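Long-range contacts in glucose-6-phosphate 1-dehydrogenase (Kluyveromyces lactis, PDB 7E6I), which catalyses the NADP-dependent oxidation of glucose 6-phosphate to 6-phosphogluconolactone, the first step of the oxidative pentose phosphate pathway: residues 382-387 / 394-399; 210-215 / 326-331; 50-55 / 84-89; 7-12 / 40-45. All coordinates share one frame; numbering follows the deposited sequence.

Interaction 1 of 4, residues 382-387 / 394-399; sequences CNAKTP and QTTELD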
loop_
_atom_site.group_PDB
_atom_site.type_symbol
_atom_site.label_atom_id
_atom_site.label_comp_id
_atom_site.label_asym_id
_atom_site.label_seq_id
_atom_site.Cartn_x
_atom_site.Cartn_y
_atom_site.Cartn_z
ATOM N N CYS A 382 -0.718 10.547 27.678
ATOM C CA CYS A 382 0.311 10.665 28.704
ATOM C C CYS A 382 -0.327 10.991 30.046
ATOM O O CYS A 382 -1.520 11.298 30.147
ATOM C CB CYS A 382 1.348 11.736 28.357
ATOM S SG CYS A 382 2.248 11.426 26.818
ATOM N N ASN A 383 0.503 10.935 31.077
ATOM C CA ASN A 383 0.090 11.155 32.448
ATOM C C ASN A 383 0.950 12.244 33.052
ATOM O O ASN A 383 2.128 12.382 32.717
ATOM C CB ASN A 383 0.211 9.875 33.262
ATOM C CG ASN A 383 -0.842 8.873 32.887
ATOM O OD1 ASN A 383 -2.031 9.199 32.888
ATOM N ND2 ASN A 383 -0.424 7.661 32.526
ATOM N N ALA A 384 0.351 13.021 33.938
ATOM C CA ALA A 384 1.083 14.127 34.530
ATOM C C ALA A 384 0.357 14.552 35.787
ATOM O O ALA A 384 -0.864 14.401 35.898
ATOM C CB ALA A 384 1.223 15.309 33.562
ATOM N N LYS A 385 1.129 15.061 36.735
ATOM C CA LYS A 385 0.550 15.642 37.930
ATOM C C LYS A 385 -0.305 16.858 37.581
ATOM O O LYS A 385 0.064 17.687 36.746
ATOM C CB LYS A 385 1.656 16.028 38.905
ATOM C CG LYS A 385 1.176 16.186 40.335
ATOM C CD LYS A 385 2.178 16.960 41.169
ATOM C CE LYS A 385 2.008 18.468 40.959
ATOM N NZ LYS A 385 1.150 19.052 42.011
ATOM N N THR A 386 -1.460 16.951 38.219
ATOM C CA THR A 386 -2.261 18.165 38.134
ATOM C C THR A 386 -1.464 19.364 38.640
ATOM O O THR A 386 -0.903 19.310 39.745
ATOM C CB THR A 386 -3.537 18.017 38.950
ATOM O OG1 THR A 386 -4.161 16.766 38.634
ATOM C CG2 THR A 386 -4.488 19.158 38.625
ATOM N N PRO A 387 -1.397 20.453 37.878
ATOM C CA PRO A 387 -0.620 21.622 38.311
ATOM C C PRO A 387 -1.114 22.178 39.638
ATOM O O PRO A 387 -2.318 22.219 39.903
ATOM C CB PRO A 387 -0.838 22.633 37.180
ATOM C CG PRO A 387 -1.343 21.833 36.018
ATOM C CD PRO A 387 -2.049 20.651 36.573
ATOM N N GLN A 394 -3.675 13.715 35.952
ATOM C CA GLN A 394 -4.562 13.934 34.837
ATOM C C GLN A 394 -3.884 13.444 33.578
ATOM O O GLN A 394 -2.659 13.532 33.435
ATOM C CB GLN A 394 -4.954 15.385 34.722
ATOM C CG GLN A 394 -3.771 16.349 34.758
ATOM C CD GLN A 394 -4.235 17.785 34.568
ATOM O OE1 GLN A 394 -5.260 18.174 35.068
ATOM N NE2 GLN A 394 -3.517 18.536 33.788
ATOM N N THR A 395 -4.688 12.879 32.697
ATOM C CA THR A 395 -4.182 12.315 31.474
ATOM C C THR A 395 -4.219 13.381 30.399
ATOM O O THR A 395 -5.179 14.142 30.282
ATOM C CB THR A 395 -4.991 11.089 31.081
ATOM O OG1 THR A 395 -6.163 11.504 30.390
ATOM C CG2 THR A 395 -5.417 10.381 32.320
ATOM N N THR A 396 -3.140 13.444 29.642
ATOM C CA THR A 396 -2.889 14.490 28.674
ATOM C C THR A 396 -2.727 13.835 27.314
ATOM O O THR A 396 -2.020 12.829 27.194
ATOM C CB THR A 396 -1.622 15.244 29.059
ATOM O OG1 THR A 396 -1.835 15.904 30.314
ATOM C CG2 THR A 396 -1.243 16.247 27.977
ATOM N N GLU A 397 -3.400 14.382 26.306
ATOM C CA GLU A 397 -3.195 13.988 24.918
ATOM C C GLU A 397 -2.186 14.932 24.278
ATOM O O GLU A 397 -2.463 16.122 24.127
ATOM C CB GLU A 397 -4.507 14.031 24.145
ATOM C CG GLU A 397 -4.969 12.689 23.631
ATOM C CD GLU A 397 -6.131 12.811 22.665
ATOM O OE1 GLU A 397 -7.278 12.518 23.078
ATOM O OE2 GLU A 397 -5.888 13.205 21.495
ATOM N N LEU A 398 -1.024 14.407 23.893
ATOM C CA LEU A 398 -0.034 15.193 23.174
ATOM C C LEU A 398 -0.275 15.081 21.676
ATOM O O LEU A 398 -0.383 13.976 21.141
ATOM C CB LEU A 398 1.378 14.731 23.524
ATOM C CG LEU A 398 1.820 15.045 24.959
ATOM C CD1 LEU A 398 3.347 14.905 25.105
ATOM C CD2 LEU A 398 1.332 16.434 25.396
ATOM N N ASP A 399 -0.372 16.232 21.017
ATOM C CA ASP A 399 -0.656 16.342 19.591
ATOM C C ASP A 399 0.636 16.630 18.840
ATOM O O ASP A 399 1.246 17.685 19.032
ATOM C CB ASP A 399 -1.630 17.483 19.319
ATOM C CG ASP A 399 -3.014 17.012 19.012
ATOM O OD1 ASP A 399 -3.377 15.926 19.516
ATOM O OD2 ASP A 399 -3.745 17.731 18.281
#
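Cys-382/Thr-396 and Ala-384/Gln-394 are antiparallel hydrogen-bonded pairs, with the non-hydrogen-bonded pair Asn-383/Thr-395 between them, in a beta hairpin whose second strand, 393-401, is an outermost strand of the mixed sheet. This strand runs into Asp-399, Leu-400 and Thr-401, which by similarity belong to the second NADP(+) site. The axes of the two short strand segments meet at 131°, consistent with a strong twist. Cys-382 N donates to Thr-396 O at 2.7 Å, and Thr-396 N returns a bond to Cys-382 O at 2.7 Å from well above the carbonyl plane. Nearer the turn, Gln-394 N reaches Ala-384 O at 2.9 Å, whereas Ala-384 N to Gln-394 O is longer (3.1 Å) and bent to 135°.

Asn-383 and Thr-395 lie side by side, with OD1 3.6 Å from Thr-395 CG2; Asn-393 ND2 and Pro-364 O hold the Asn-383 amide by its two ends. On the other face, Gln-394 sets CG between its backbone N and carbonyl carbon (chi1 50°). Its long side chain can lie across the turn residues Thr-386 and Pro-387, with NE2 3.8 Å from Pro-387 CD. Cys-382 SG rests 4.0 Å from Leu-398 CD1.

Interaction 2 of 4, residues 210-215 / 326-331; sequences ENIQSV and ERWDGV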
loop_
_atom_site.group_PDB
_atom_site.type_symbol
_atom_site.label_atom_id
_atom_site.label_comp_id
_atom_site.label_asym_id
_atom_site.label_seq_id
_atom_site.Cartn_x
_atom_site.Cartn_y
_atom_site.Cartn_z
ATOM N N GLU A 210 7.669 -6.501 26.784
ATOM C CA GLU A 210 7.728 -6.064 28.173
ATOM C C GLU A 210 6.893 -4.811 28.410
ATOM O O GLU A 210 6.534 -4.533 29.554
ATOM C CB GLU A 210 9.188 -5.823 28.601
ATOM C CG GLU A 210 10.017 -7.115 28.801
ATOM C CD GLU A 210 10.478 -7.758 27.481
ATOM O OE1 GLU A 210 10.648 -7.029 26.481
ATOM O OE2 GLU A 210 10.665 -8.996 27.439
ATOM N N ASN A 211 6.561 -4.053 27.362
ATOM C CA ASN A 211 5.888 -2.781 27.547
ATOM C C ASN A 211 4.656 -2.592 26.683
ATOM O O ASN A 211 3.932 -1.612 26.897
ATOM C CB ASN A 211 6.859 -1.620 27.278
ATOM C CG ASN A 211 8.006 -1.572 28.278
ATOM O OD1 ASN A 211 7.859 -1.055 29.388
ATOM N ND2 ASN A 211 9.148 -2.110 27.888
ATOM N N ILE A 212 4.391 -3.473 25.718
ATOM C CA ILE A 212 3.263 -3.313 24.814
ATOM C C ILE A 212 2.218 -4.383 25.133
ATOM O O ILE A 212 2.512 -5.585 25.141
ATOM C CB ILE A 212 3.708 -3.353 23.344
ATOM C CG1 ILE A 212 4.410 -2.039 23.011
ATOM C CG2 ILE A 212 2.500 -3.616 22.394
ATOM C CD1 ILE A 212 5.025 -1.987 21.606
ATOM N N GLN A 213 1.004 -3.918 25.413
ATOM C CA GLN A 213 -0.169 -4.739 25.711
ATOM C C GLN A 213 -0.906 -5.178 24.451
ATOM O O GLN A 213 -1.517 -6.252 24.427
ATOM C CB GLN A 213 -1.149 -3.915 26.545
ATOM C CG GLN A 213 -1.631 -4.546 27.761
ATOM C CD GLN A 213 -2.414 -3.583 28.618
ATOM O OE1 GLN A 213 -1.958 -3.218 29.686
ATOM N NE2 GLN A 213 -3.602 -3.176 28.162
ATOM N N SER A 214 -0.891 -4.339 23.417
ATOM C CA SER A 214 -1.828 -4.459 22.312
ATOM C C SER A 214 -1.334 -3.645 21.129
ATOM O O SER A 214 -1.009 -2.459 21.277
ATOM C CB SER A 214 -3.207 -3.977 22.749
ATOM O OG SER A 214 -4.045 -3.792 21.640
ATOM N N VAL A 215 -1.316 -4.276 19.960
ATOM C CA VAL A 215 -1.032 -3.623 18.693
ATOM C C VAL A 215 -2.251 -3.772 17.797
ATOM O O VAL A 215 -2.787 -4.876 17.657
ATOM C CB VAL A 215 0.202 -4.240 18.026
ATOM C CG1 VAL A 215 0.451 -3.595 16.670
ATOM C CG2 VAL A 215 1.400 -4.125 18.965
ATOM N N GLU A 326 11.396 -13.155 20.154
ATOM C CA GLU A 326 11.731 -12.628 21.468
ATOM C C GLU A 326 11.051 -11.286 21.740
ATOM O O GLU A 326 10.643 -11.015 22.881
ATOM C CB GLU A 326 13.241 -12.498 21.598
ATOM C CG GLU A 326 13.654 -11.998 22.952
ATOM C CD GLU A 326 15.059 -12.406 23.300
ATOM O OE1 GLU A 326 16.009 -11.774 22.773
ATOM O OE2 GLU A 326 15.205 -13.359 24.100
ATOM N N ARG A 327 10.929 -10.431 20.713
ATOM C CA ARG A 327 10.354 -9.108 20.930
ATOM C C ARG A 327 8.848 -9.183 21.156
ATOM O O ARG A 327 8.302 -8.419 21.961
ATOM C CB ARG A 327 10.674 -8.183 19.748
ATOM C CG ARG A 327 10.065 -6.776 19.872
ATOM C CD ARG A 327 10.508 -5.850 18.737
ATOM N NE ARG A 327 11.951 -5.920 18.592
ATOM C CZ ARG A 327 12.807 -5.210 19.323
ATOM N NH1 ARG A 327 12.351 -4.341 20.226
ATOM N NH2 ARG A 327 14.116 -5.371 19.148
ATOM N N TRP A 328 8.157 -10.104 20.478
ATOM C CA TRP A 328 6.703 -10.032 20.366
ATOM C C TRP A 328 5.959 -11.189 21.007
ATOM O O TRP A 328 4.723 -11.219 20.963
ATOM C CB TRP A 328 6.295 -9.926 18.889
ATOM C CG TRP A 328 6.758 -8.627 18.286
ATOM C CD1 TRP A 328 7.644 -8.467 17.268
ATOM C CD2 TRP A 328 6.362 -7.318 18.686
ATOM N NE1 TRP A 328 7.814 -7.134 16.989
ATOM C CE2 TRP A 328 7.040 -6.403 17.851
ATOM C CE3 TRP A 328 5.482 -6.826 19.666
ATOM C CZ2 TRP A 328 6.891 -5.021 17.975
ATOM C CZ3 TRP A 328 5.322 -5.443 19.787
ATOM C CH2 TRP A 328 6.037 -4.557 18.946
ATOM N N ASP A 329 6.666 -12.122 21.615
ATOM C CA ASP A 329 6.049 -13.346 22.083
ATOM C C ASP A 329 4.908 -13.068 23.060
ATOM O O ASP A 329 5.107 -12.466 24.119
ATOM C CB ASP A 329 7.119 -14.205 22.735
ATOM C CG ASP A 329 6.586 -15.509 23.180
ATOM O OD1 ASP A 329 5.902 -16.171 22.374
ATOM O OD2 ASP A 329 6.829 -15.856 24.342
ATOM N N GLY A 330 3.710 -13.518 22.711
ATOM C CA GLY A 330 2.562 -13.322 23.570
ATOM C C GLY A 330 1.850 -11.980 23.446
ATOM O O GLY A 330 0.849 -11.768 24.138
ATOM N N VAL A 331 2.325 -11.067 22.605
ATOM C CA VAL A 331 1.619 -9.805 22.402
ATOM C C VAL A 331 0.487 -10.048 21.415
ATOM O O VAL A 331 0.742 -10.441 20.265
ATOM C CB VAL A 331 2.561 -8.701 21.898
ATOM C CG1 VAL A 331 1.800 -7.406 21.701
ATOM C CG2 VAL A 331 3.709 -8.496 22.868
HETATM O O HOH W 1 11.937 -8.277 24.302
#
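Ile-212, Val-215, Trp-328 and Val-331 carry the apolar part of this buried contact in the C-terminal domain, where the start of strand 212-220 meets the loop leading into strand 333-338, its neighbour in the mixed sheet. The two branches of Ile-212 reach different partners. CD1 comes to the indole edge, close to the ring plane, 3.8 Å from Trp-328 CH2, while CG2, anti to the backbone N, lies 3.9 Å from Val-331 CG1. Val-215 serves two partners with a single methyl, CG2, which is 4.2 Å from Trp-328 CZ3 and 4.3 Å from Val-331 CG1. Branched aliphatic residues suit these buried places.

Backbone bonds shape both partners. Trp-328 to Val-331 is a type II turn closed by Val-331 N to Trp-328 O at 2.9 Å; Gly-330 takes the positive phi (84°) at which a side chain would press on the preceding carbonyl oxygen. In the other segment Gln-213 and Ser-214 both face Gln-351 in a classic beta bulge.

The polar link is a single water, which donates to Glu-210 OE1 at 2.8 Å and, weakly, to Glu-326 O at 3.3 Å. The indole's own N-H is satisfied by Thr-254 O. No direct hydrogen bond joins the segments, so the contact probably owes most to apolar packing and the burial of its methyls and indole.

Interaction 3 of 4, residues 50-55 / 84-89; sequences SKLSNE and VSYHAG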
loop_
_atom_site.group_PDB
_atom_site.type_symbol
_atom_site.label_atom_id
_atom_site.label_comp_id
_atom_site.label_asym_id
_atom_site.label_seq_id
_atom_site.Cartn_x
_atom_site.Cartn_y
_atom_site.Cartn_z
ATOM N N SER A 50 -5.324 0.273 -28.485
ATOM C CA SER A 50 -6.146 1.221 -29.225
ATOM C C SER A 50 -5.275 2.161 -30.046
ATOM O O SER A 50 -4.086 2.348 -29.786
ATOM C CB SER A 50 -7.014 2.069 -28.295
ATOM O OG SER A 50 -7.985 1.294 -27.622
ATOM N N LYS A 51 -5.908 2.807 -31.013
ATOM C CA LYS A 51 -5.188 3.491 -32.073
ATOM C C LYS A 51 -5.263 5.002 -31.937
ATOM O O LYS A 51 -5.671 5.686 -32.877
ATOM C CB LYS A 51 -5.763 3.061 -33.422
ATOM C CG LYS A 51 -4.755 2.755 -34.501
ATOM C CD LYS A 51 -5.179 1.506 -35.270
ATOM C CE LYS A 51 -4.370 1.323 -36.551
ATOM N NZ LYS A 51 -4.926 2.115 -37.700
ATOM N N LEU A 52 -4.865 5.545 -30.794
ATOM C CA LEU A 52 -5.001 6.975 -30.565
ATOM C C LEU A 52 -3.725 7.728 -30.944
ATOM O O LEU A 52 -2.680 7.147 -31.243
ATOM C CB LEU A 52 -5.406 7.257 -29.113
ATOM C CG LEU A 52 -4.882 6.456 -27.920
ATOM C CD1 LEU A 52 -4.916 7.313 -26.663
ATOM C CD2 LEU A 52 -5.701 5.218 -27.700
ATOM N N SER A 53 -3.841 9.048 -30.961
ATOM C CA SER A 53 -2.767 9.945 -31.357
ATOM C C SER A 53 -2.086 10.556 -30.133
ATOM O O SER A 53 -2.557 10.429 -28.999
ATOM C CB SER A 53 -3.322 11.041 -32.271
ATOM O OG SER A 53 -4.299 11.822 -31.595
ATOM N N ASN A 54 -0.946 11.218 -30.374
ATOM C CA ASN A 54 -0.303 11.975 -29.308
ATOM C C ASN A 54 -1.285 12.959 -28.699
ATOM O O ASN A 54 -1.284 13.187 -27.485
ATOM C CB ASN A 54 0.920 12.722 -29.843
ATOM C CG ASN A 54 2.034 11.794 -30.258
ATOM O OD1 ASN A 54 1.939 10.584 -30.090
ATOM N ND2 ASN A 54 3.100 12.356 -30.811
ATOM N N GLU A 55 -2.146 13.537 -29.535
ATOM C CA GLU A 55 -3.144 14.478 -29.051
ATOM C C GLU A 55 -4.147 13.788 -28.137
ATOM O O GLU A 55 -4.524 14.332 -27.090
ATOM C CB GLU A 55 -3.852 15.132 -30.242
ATOM C CG GLU A 55 -3.348 16.532 -30.578
ATOM C CD GLU A 55 -3.244 17.424 -29.346
ATOM O OE1 GLU A 55 -2.153 17.480 -28.721
ATOM O OE2 GLU A 55 -4.262 18.065 -29.000
ATOM N N VAL A 84 5.227 13.808 -23.700
ATOM C CA VAL A 84 4.438 12.586 -23.744
ATOM C C VAL A 84 4.061 12.296 -25.186
ATOM O O VAL A 84 3.658 13.202 -25.928
ATOM C CB VAL A 84 3.180 12.732 -22.871
ATOM C CG1 VAL A 84 2.174 11.669 -23.213
ATOM C CG2 VAL A 84 3.554 12.690 -21.409
ATOM N N SER A 85 4.189 11.034 -25.586
ATOM C CA SER A 85 3.796 10.578 -26.910
ATOM C C SER A 85 3.135 9.213 -26.773
ATOM O O SER A 85 3.121 8.623 -25.689
ATOM C CB SER A 85 4.995 10.524 -27.858
ATOM O OG SER A 85 5.726 9.330 -27.674
ATOM N N TYR A 86 2.584 8.711 -27.890
ATOM C CA TYR A 86 1.818 7.468 -27.909
ATOM C C TYR A 86 2.272 6.552 -29.039
ATOM O O TYR A 86 2.559 7.002 -30.153
ATOM C CB TYR A 86 0.317 7.732 -28.058
ATOM C CG TYR A 86 -0.562 6.495 -27.894
ATOM C CD1 TYR A 86 -1.206 6.233 -26.688
ATOM C CD2 TYR A 86 -0.764 5.603 -28.952
ATOM C CE1 TYR A 86 -2.020 5.116 -26.536
ATOM C CE2 TYR A 86 -1.577 4.478 -28.805
ATOM C CZ TYR A 86 -2.204 4.241 -27.597
ATOM O OH TYR A 86 -3.012 3.131 -27.435
ATOM N N HIS A 87 2.323 5.257 -28.740
ATOM C CA HIS A 87 2.536 4.236 -29.744
ATOM C C HIS A 87 1.501 3.151 -29.525
ATOM O O HIS A 87 1.305 2.700 -28.393
ATOM C CB HIS A 87 3.946 3.642 -29.680
ATOM C CG HIS A 87 4.228 2.679 -30.791
ATOM N ND1 HIS A 87 4.589 3.088 -32.058
ATOM C CD2 HIS A 87 4.164 1.327 -30.835
ATOM C CE1 HIS A 87 4.749 2.027 -32.830
ATOM N NE2 HIS A 87 4.494 0.946 -32.113
ATOM N N ALA A 88 0.839 2.740 -30.602
ATOM C CA ALA A 88 -0.176 1.698 -30.547
ATOM C C ALA A 88 0.395 0.359 -30.997
ATOM O O ALA A 88 1.302 0.291 -31.834
ATOM C CB ALA A 88 -1.379 2.064 -31.418
ATOM N N GLY A 89 -0.159 -0.712 -30.445
ATOM C CA GLY A 89 0.283 -2.036 -30.792
ATOM C C GLY A 89 -0.263 -3.063 -29.831
ATOM O O GLY A 89 -0.693 -2.742 -28.718
#
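Tyr-86 reaches from strand 84-88 to the loop 50-53, and its backbone is gripped first: Tyr-86 N donates to Asn-54 OD1 at 3.0 Å, approaching from above the amide plane. A short asparagine at the start of helix 54-61 can accept this bond from the strand. Tyr-86 CB lies 3.9 Å from the same Asn-54 OD1. Beyond it, CG stands anti to the backbone N (chi1 -172°), which sends the ring along the loop. CD2 passes 3.4 Å from Leu-52 O. On the CD1 side the ring is covered by Leu-52, whose CG sits over one face, 3.7 Å from the ring centroid and 22° off the normal, a CH-pi contact. Leu-52 spreads its two methyls over the ring and the phenol end, CD1 near CE1 and CD2 3.4 Å from Tyr-86 OH. At the tip, OH donates to Ser-50 O at 2.7 Å, again from above the carbonyl plane. Ala-88 CB lies at the ring edge, in plane, and 3.2 Å from that same Ser-50 O, where a small methyl fits. A phenylalanine here would lack the hydroxyl and would probably leave Ser-50 O without this donor and the loop less firmly tied to the strand. Leu-52 also lies near Ser-17, which by similarity binds NADP(+). Strand 84-88 is an outermost strand of the Rossmann-type parallel sheet of the nucleotide-binding domain; Leu-57 of helix 54-61, which Ser-53 N-caps, and Ala-48 of neighbouring strand 43-48 both touch Tyr-86.

Interaction 4 of 4, residues 7-12 / 40-45; sequences ENTVIT and PTTKII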
loop_
_atom_site.group_PDB
_atom_site.type_symbol
_atom_site.label_atom_id
_atom_site.label_comp_id
_atom_site.label_asym_id
_atom_site.label_seq_id
_atom_site.Cartn_x
_atom_site.Cartn_y
_atom_site.Cartn_z
ATOM N N GLU A 7 18.995 11.905 -16.959
ATOM C CA GLU A 7 18.907 12.460 -18.309
ATOM C C GLU A 7 18.612 11.374 -19.336
ATOM O O GLU A 7 19.142 10.263 -19.258
ATOM C CB GLU A 7 20.203 13.179 -18.695
ATOM C CG GLU A 7 20.940 13.865 -17.542
ATOM C CD GLU A 7 21.749 12.891 -16.655
ATOM O OE1 GLU A 7 22.160 11.813 -17.148
ATOM O OE2 GLU A 7 21.972 13.205 -15.457
ATOM N N ASN A 8 17.750 11.707 -20.296
ATOM C CA ASN A 8 17.477 10.854 -21.457
ATOM C C ASN A 8 16.923 9.489 -21.059
ATOM O O ASN A 8 17.068 8.505 -21.791
ATOM C CB ASN A 8 18.728 10.702 -22.329
ATOM C CG ASN A 8 19.395 12.030 -22.605
ATOM O OD1 ASN A 8 18.721 13.026 -22.872
ATOM N ND2 ASN A 8 20.719 12.064 -22.499
ATOM N N THR A 9 16.270 9.423 -19.904
ATOM C CA THR A 9 15.529 8.234 -19.528
ATOM C C THR A 9 14.217 8.164 -20.298
ATOM O O THR A 9 13.512 9.165 -20.462
ATOM C CB THR A 9 15.260 8.232 -18.028
ATOM O OG1 THR A 9 15.012 9.575 -17.594
ATOM C CG2 THR A 9 16.469 7.748 -17.317
ATOM N N VAL A 10 13.895 6.975 -20.788
ATOM C CA VAL A 10 12.629 6.748 -21.465
ATOM C C VAL A 10 11.732 5.950 -20.525
ATOM O O VAL A 10 12.092 4.856 -20.067
ATOM C CB VAL A 10 12.820 6.055 -22.824
ATOM C CG1 VAL A 10 13.907 5.009 -22.730
ATOM C CG2 VAL A 10 11.495 5.455 -23.331
ATOM N N ILE A 11 10.581 6.521 -20.211
ATOM C CA ILE A 11 9.565 5.868 -19.408
ATOM C C ILE A 11 8.449 5.457 -20.355
ATOM O O ILE A 11 7.801 6.315 -20.964
ATOM C CB ILE A 11 9.049 6.801 -18.301
ATOM C CG1 ILE A 11 10.176 7.138 -17.322
ATOM C CG2 ILE A 11 7.878 6.191 -17.576
ATOM C CD1 ILE A 11 9.863 8.336 -16.419
ATOM N N THR A 12 8.223 4.151 -20.490
ATOM C CA THR A 12 7.093 3.632 -21.253
ATOM C C THR A 12 6.014 3.144 -20.294
ATOM O O THR A 12 6.279 2.291 -19.443
ATOM C CB THR A 12 7.517 2.497 -22.184
ATOM O OG1 THR A 12 8.661 2.891 -22.943
ATOM C CG2 THR A 12 6.387 2.151 -23.124
ATOM N N PRO A 40 13.801 17.172 -17.629
ATOM C CA PRO A 40 13.076 17.550 -18.855
ATOM C C PRO A 40 13.500 16.778 -20.091
ATOM O O PRO A 40 12.768 16.806 -21.086
ATOM C CB PRO A 40 13.390 19.045 -19.005
ATOM C CG PRO A 40 13.809 19.489 -17.635
ATOM C CD PRO A 40 14.540 18.311 -17.064
ATOM N N THR A 41 14.644 16.092 -20.067
ATOM C CA THR A 41 15.065 15.253 -21.180
ATOM C C THR A 41 14.470 13.856 -21.131
ATOM O O THR A 41 15.009 12.941 -21.765
ATOM C CB THR A 41 16.589 15.158 -21.218
ATOM O OG1 THR A 41 17.037 14.246 -20.210
ATOM C CG2 THR A 41 17.194 16.519 -20.981
ATOM N N THR A 42 13.379 13.670 -20.399
ATOM C CA THR A 42 12.786 12.358 -20.207
ATOM C C THR A 42 11.781 12.106 -21.316
ATOM O O THR A 42 10.910 12.946 -21.564
ATOM C CB THR A 42 12.081 12.279 -18.849
ATOM O OG1 THR A 42 13.046 12.348 -17.790
ATOM C CG2 THR A 42 11.285 10.983 -18.729
ATOM N N LYS A 43 11.879 10.952 -21.973
ATOM C CA LYS A 43 10.910 10.600 -23.005
ATOM C C LYS A 43 9.806 9.728 -22.409
ATOM O O LYS A 43 10.061 8.601 -21.974
ATOM C CB LYS A 43 11.580 9.898 -24.187
ATOM C CG LYS A 43 10.657 9.796 -25.401
ATOM C CD LYS A 43 11.415 9.722 -26.725
ATOM C CE LYS A 43 10.463 9.798 -27.906
ATOM N NZ LYS A 43 9.057 10.016 -27.446
ATOM N N ILE A 44 8.580 10.241 -22.406
ATOM C CA ILE A 44 7.434 9.527 -21.855
ATOM C C ILE A 44 6.601 8.978 -23.004
ATOM O O ILE A 44 6.080 9.745 -23.824
ATOM C CB ILE A 44 6.595 10.434 -20.946
ATOM C CG1 ILE A 44 7.497 11.111 -19.919
ATOM C CG2 ILE A 44 5.555 9.629 -20.231
ATOM C CD1 ILE A 44 6.751 11.917 -18.902
ATOM N N ILE A 45 6.457 7.653 -23.049
ATOM C CA ILE A 45 5.770 6.945 -24.131
ATOM C C ILE A 45 4.627 6.120 -23.545
ATOM O O ILE A 45 4.859 5.242 -22.699
ATOM C CB ILE A 45 6.720 6.022 -24.904
ATOM C CG1 ILE A 45 7.909 6.786 -25.478
ATOM C CG2 ILE A 45 5.969 5.305 -25.992
ATOM C CD1 ILE A 45 8.944 5.865 -26.083
#
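Val-10, Ile-11 and Thr-12 pair in parallel with Lys-43, Ile-44 and Ile-45, and here the packing is close and the residues mostly buried. Lys-43 N donates to Thr-9 O at 2.9 Å, Ile-11 N to Lys-43 O at 2.8 Å, and Ile-45 N to Ile-11 O, also at 2.8 Å, so Ile-11 uses both its N-H and its carbonyl toward the same neighbour. Beta-branched residues suit such extended, buried strands. Val-10 CG2, anti to the backbone N, meets Ile-45 CD1 at 3.8 Å, on the face covered by helix 94-110. On the other face Ile-11 CD1 touches Thr-42 CG2 at 3.8 Å.

These strands, 10-14 and 43-48, are joined through helix 19-34 in the first beta-alpha-beta unit of the Rossmann-type nucleotide-binding domain. Strand 10-14 leads into the loop that, by similarity, binds NADP.

Toward the strand starts the packing gives way to single polar contacts. Thr-42 turns its hydroxyl to Asn-39 O. Asn-8, with positive phi, a conformation asparagine tolerates well, donates its backbone N to Thr-41 OG1 at 2.6 Å. The Thr-41 hydroxyl lies between the N and carbonyl carbon of Thr-41 (chi1 77°), facing segment 7-12. A valine in place of Thr-41 would remove this acceptor and is likely to leave the N-H of Asn-8 without its short bond. Farther out, exposed Glu-7 offers CB at 3.7 Å from Thr-41 OG1 while its carboxylate leads away.

How the interactions relate
Along the chain, interaction 4 closes before interaction 3 opens, and both precede interactions 2 and 1. The first two share the parallel sheet of the nucleotide-binding domain. Their centres are 16 Å apart and they touch, since strand 43-48 stands beside 84-88 and runs on into the loop and helix of 50-55. Interactions 1 and 2 lie on the opposite side of the chain's centre, in the C-terminal domain, where both reach the mixed sheet, centres 25 Å apart without touching. The two groups are 48 to 61 Å apart between centres. Each group thus lies within its own domain, one near the first NADP(+) site and the other near the second, both sites assigned by similarity.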